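Local structure of VP5 (Halorubrum pleomorphic virus 6, 6QGL) at residues Asn180-Trp192 and Ser200-Ser212. The protein is a viral envelope protein that probably drives fusion of the viral membrane with that of its haloarchaeal host. Numbering follows the deposited sequence.
Sequences NFTLLTFRHNTGW and SVVEYNPKEVVTS
Arg-187 and Glu-203 face each other as a non-hydrogen-bonded pair and are joined by a salt bridge, Arg-187 NH2 to Glu-203 OE1 at 2.8 Å. The extended arginine, with CG anti to the backbone N (chi1 178°), meets OE1 nearly along its C-O axis, the oxygen tilted from the guanidinium plane, and the guanidinium and carboxylate planes stand 83° apart. Val-201 lays CG2 over one guanidinium face, 3.6 Å from Arg-187 NH1. The other carboxylate oxygen, Glu-203 OE2, pairs with Lys-169 on strand 166-174, on the far side of strand 180-189, so the buried acid is paired with two cations, which would probably keep it ionised. Further along the same face, Thr-185 lays its CG2 against Glu-203 CG at 3.7 Å, while its OG1 takes a bond from Asn-205 ND2 (2.8 Å), lying in the plane of that amide, and also bonds to Thr-171. At the other end Ser-200 O accepts from Thr-190 N (3.2 Å), Ser-200 CB packs on the Thr-190 side chain, and Ser-200 OG bonds to Asn-214 O. Paired backbone bonds at Phe-186/Tyr-204 and His-188/Val-202 make these strands an antiparallel beta hairpin, the central pair of a four-stranded meander beside helices 97-140 and 229-257.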
# COMPACT_ATOMS: atom_id res chain seq x y z
N ASN A 180 -5.40 -5.21 -26.32
CA ASN A 180 -4.51 -4.05 -26.22
C ASN A 180 -4.97 -3.14 -25.10
O ASN A 180 -6.17 -2.92 -24.93
CB ASN A 180 -4.46 -3.27 -27.54
CG ASN A 180 -3.90 -4.01 -28.73
OD1 ASN A 180 -4.33 -3.80 -29.86
ND2 ASN A 180 -2.91 -4.88 -28.52
N PHE A 181 -4.00 -2.59 -24.34
CA PHE A 181 -4.27 -1.65 -23.26
C PHE A 181 -3.55 -0.34 -23.54
O PHE A 181 -2.39 -0.35 -23.96
CB PHE A 181 -3.86 -2.21 -21.89
CG PHE A 181 -4.18 -1.31 -20.71
CD1 PHE A 181 -5.46 -1.29 -20.17
CD2 PHE A 181 -3.21 -0.49 -20.16
CE1 PHE A 181 -5.76 -0.44 -19.09
CE2 PHE A 181 -3.52 0.36 -19.10
CZ PHE A 181 -4.78 0.37 -18.56
N THR A 182 -4.24 0.79 -23.32
CA THR A 182 -3.65 2.11 -23.52
C THR A 182 -2.98 2.59 -22.23
O THR A 182 -3.66 2.97 -21.27
CB THR A 182 -4.68 3.10 -24.10
OG1 THR A 182 -5.18 2.60 -25.34
CG2 THR A 182 -4.08 4.48 -24.34
N LEU A 183 -1.64 2.54 -22.22
CA LEU A 183 -0.81 3.04 -21.13
C LEU A 183 -0.47 4.49 -21.49
O LEU A 183 -0.16 4.78 -22.65
CB LEU A 183 0.47 2.19 -21.00
CG LEU A 183 1.58 2.69 -20.05
CD1 LEU A 183 1.20 2.47 -18.59
CD2 LEU A 183 2.89 2.01 -20.35
N LEU A 184 -0.59 5.40 -20.52
CA LEU A 184 -0.29 6.80 -20.78
C LEU A 184 1.18 7.09 -20.50
O LEU A 184 1.66 6.84 -19.40
CB LEU A 184 -1.20 7.75 -19.98
CG LEU A 184 -2.72 7.65 -20.23
CD1 LEU A 184 -3.48 8.50 -19.25
CD2 LEU A 184 -3.08 8.04 -21.66
N THR A 185 1.89 7.55 -21.53
CA THR A 185 3.29 7.94 -21.40
C THR A 185 3.30 9.41 -21.07
O THR A 185 2.74 10.23 -21.82
CB THR A 185 4.08 7.56 -22.66
OG1 THR A 185 4.11 6.14 -22.74
CG2 THR A 185 5.51 8.09 -22.64
N PHE A 186 3.88 9.75 -19.92
CA PHE A 186 3.94 11.13 -19.46
C PHE A 186 5.11 11.88 -20.08
O PHE A 186 6.27 11.56 -19.80
CB PHE A 186 4.00 11.19 -17.93
CG PHE A 186 4.08 12.61 -17.41
CD1 PHE A 186 2.95 13.40 -17.31
CD2 PHE A 186 5.31 13.16 -17.05
CE1 PHE A 186 3.03 14.72 -16.86
CE2 PHE A 186 5.39 14.48 -16.62
CZ PHE A 186 4.26 15.25 -16.52
N ARG A 187 4.81 12.91 -20.89
CA ARG A 187 5.80 13.80 -21.49
C ARG A 187 5.62 15.18 -20.86
O ARG A 187 4.48 15.62 -20.66
CB ARG A 187 5.66 13.86 -23.02
CG ARG A 187 6.64 14.81 -23.71
CD ARG A 187 6.68 14.61 -25.21
NE ARG A 187 7.56 15.58 -25.87
CZ ARG A 187 8.87 15.43 -26.05
NH1 ARG A 187 9.58 16.37 -26.66
NH2 ARG A 187 9.49 14.34 -25.61
N HIS A 188 6.73 15.85 -20.52
CA HIS A 188 6.76 17.19 -19.93
C HIS A 188 7.86 18.02 -20.57
O HIS A 188 9.02 17.61 -20.56
CB HIS A 188 6.96 17.12 -18.40
CG HIS A 188 7.04 18.46 -17.73
ND1 HIS A 188 5.90 19.15 -17.37
CD2 HIS A 188 8.12 19.19 -17.39
CE1 HIS A 188 6.33 20.28 -16.82
NE2 HIS A 188 7.66 20.34 -16.81
N ASN A 189 7.48 19.18 -21.13
CA ASN A 189 8.40 20.14 -21.74
C ASN A 189 8.09 21.53 -21.19
O ASN A 189 6.95 21.98 -21.29
CB ASN A 189 8.30 20.12 -23.28
CG ASN A 189 9.38 20.93 -23.96
OD1 ASN A 189 10.52 21.03 -23.49
ND2 ASN A 189 9.05 21.52 -25.10
N THR A 190 9.11 22.21 -20.63
CA THR A 190 8.99 23.55 -20.04
C THR A 190 8.67 24.64 -21.08
O THR A 190 8.17 25.71 -20.70
CB THR A 190 10.20 23.89 -19.18
OG1 THR A 190 11.38 23.86 -19.99
CG2 THR A 190 10.35 22.97 -17.97
N GLY A 191 8.95 24.38 -22.36
CA GLY A 191 8.62 25.29 -23.44
C GLY A 191 9.75 25.94 -24.22
O GLY A 191 9.49 26.57 -25.25
N TRP A 192 11.00 25.83 -23.74
CA TRP A 192 12.17 26.41 -24.41
C TRP A 192 12.56 25.59 -25.64
O TRP A 192 12.17 24.42 -25.75
CB TRP A 192 13.37 26.51 -23.45
CG TRP A 192 13.05 27.18 -22.15
CD1 TRP A 192 12.75 26.57 -20.97
CD2 TRP A 192 12.96 28.59 -21.91
NE1 TRP A 192 12.49 27.51 -20.00
CE2 TRP A 192 12.61 28.76 -20.55
CE3 TRP A 192 13.15 29.73 -22.70
CZ2 TRP A 192 12.44 30.02 -19.97
CZ3 TRP A 192 12.98 30.98 -22.13
CH2 TRP A 192 12.63 31.12 -20.78
N SER A 200 14.32 21.83 -20.85
CA SER A 200 14.06 20.74 -19.93
C SER A 200 12.88 19.91 -20.45
O SER A 200 11.77 20.43 -20.59
CB SER A 200 13.79 21.28 -18.53
OG SER A 200 13.58 20.24 -17.59
N VAL A 201 13.14 18.63 -20.76
CA VAL A 201 12.14 17.69 -21.26
C VAL A 201 12.32 16.31 -20.61
O VAL A 201 13.45 15.84 -20.46
CB VAL A 201 12.06 17.64 -22.82
CG1 VAL A 201 13.36 17.16 -23.44
CG2 VAL A 201 10.88 16.79 -23.30
N VAL A 202 11.21 15.69 -20.19
CA VAL A 202 11.16 14.35 -19.62
C VAL A 202 9.99 13.59 -20.25
O VAL A 202 8.94 14.17 -20.50
CB VAL A 202 11.17 14.32 -18.06
CG1 VAL A 202 9.81 14.66 -17.46
CG2 VAL A 202 11.68 12.98 -17.53
N GLU A 203 10.21 12.31 -20.56
CA GLU A 203 9.19 11.43 -21.13
C GLU A 203 9.42 10.04 -20.59
O GLU A 203 10.49 9.47 -20.83
CB GLU A 203 9.22 11.46 -22.67
CG GLU A 203 8.01 10.78 -23.29
CD GLU A 203 7.91 10.79 -24.80
OE1 GLU A 203 8.39 11.76 -25.43
OE2 GLU A 203 7.34 9.82 -25.36
N TYR A 204 8.45 9.50 -19.83
CA TYR A 204 8.55 8.18 -19.22
C TYR A 204 7.19 7.57 -18.83
O TYR A 204 6.15 8.22 -18.94
CB TYR A 204 9.52 8.21 -18.01
CG TYR A 204 9.01 8.98 -16.80
CD1 TYR A 204 9.07 10.37 -16.76
CD2 TYR A 204 8.55 8.31 -15.67
CE1 TYR A 204 8.62 11.08 -15.65
CE2 TYR A 204 8.11 9.01 -14.55
CZ TYR A 204 8.14 10.39 -14.55
OH TYR A 204 7.70 11.07 -13.44
N ASN A 205 7.23 6.31 -18.39
CA ASN A 205 6.11 5.50 -17.93
C ASN A 205 6.69 4.38 -17.03
O ASN A 205 7.92 4.32 -16.92
CB ASN A 205 5.30 4.93 -19.12
CG ASN A 205 6.08 4.14 -20.15
OD1 ASN A 205 6.98 3.36 -19.84
ND2 ASN A 205 5.73 4.32 -21.41
N PRO A 206 5.90 3.47 -16.39
CA PRO A 206 6.52 2.43 -15.56
C PRO A 206 7.48 1.49 -16.31
O PRO A 206 8.34 0.89 -15.68
CB PRO A 206 5.33 1.66 -14.99
CG PRO A 206 4.19 2.60 -15.07
CD PRO A 206 4.43 3.36 -16.34
N LYS A 207 7.34 1.36 -17.65
CA LYS A 207 8.16 0.47 -18.48
C LYS A 207 9.55 1.01 -18.83
O LYS A 207 10.52 0.26 -18.74
CB LYS A 207 7.42 0.06 -19.76
CG LYS A 207 6.26 -0.91 -19.56
CD LYS A 207 5.66 -1.31 -20.90
CE LYS A 207 4.64 -2.42 -20.81
NZ LYS A 207 5.27 -3.73 -20.51
N GLU A 208 9.64 2.28 -19.27
CA GLU A 208 10.90 2.89 -19.71
C GLU A 208 10.93 4.41 -19.63
O GLU A 208 9.89 5.05 -19.52
CB GLU A 208 11.21 2.46 -21.17
CG GLU A 208 10.15 2.90 -22.18
CD GLU A 208 10.59 3.06 -23.62
OE1 GLU A 208 11.76 3.45 -23.86
OE2 GLU A 208 9.76 2.81 -24.52
N VAL A 209 12.15 4.99 -19.73
CA VAL A 209 12.41 6.43 -19.81
C VAL A 209 12.74 6.68 -21.28
O VAL A 209 13.78 6.22 -21.76
CB VAL A 209 13.55 6.90 -18.87
CG1 VAL A 209 13.86 8.38 -19.07
CG2 VAL A 209 13.22 6.64 -17.41
N VAL A 210 11.84 7.35 -22.01
CA VAL A 210 12.00 7.67 -23.43
C VAL A 210 13.12 8.71 -23.62
O VAL A 210 14.12 8.40 -24.27
CB VAL A 210 10.66 8.07 -24.11
CG1 VAL A 210 10.86 8.38 -25.60
CG2 VAL A 210 9.59 7.00 -23.92
N THR A 211 12.96 9.91 -23.04
CA THR A 211 13.96 10.99 -23.13
C THR A 211 14.04 11.76 -21.82
O THR A 211 13.00 12.13 -21.26
CB THR A 211 13.65 11.97 -24.29
OG1 THR A 211 12.34 12.50 -24.12
CG2 THR A 211 13.80 11.34 -25.67
N SER A 212 15.26 12.02 -21.33
CA SER A 212 15.49 12.82 -20.12
C SER A 212 16.56 13.87 -20.42
O SER A 212 17.72 13.52 -20.65
CB SER A 212 15.89 11.95 -18.94
OG SER A 212 16.14 12.74 -17.79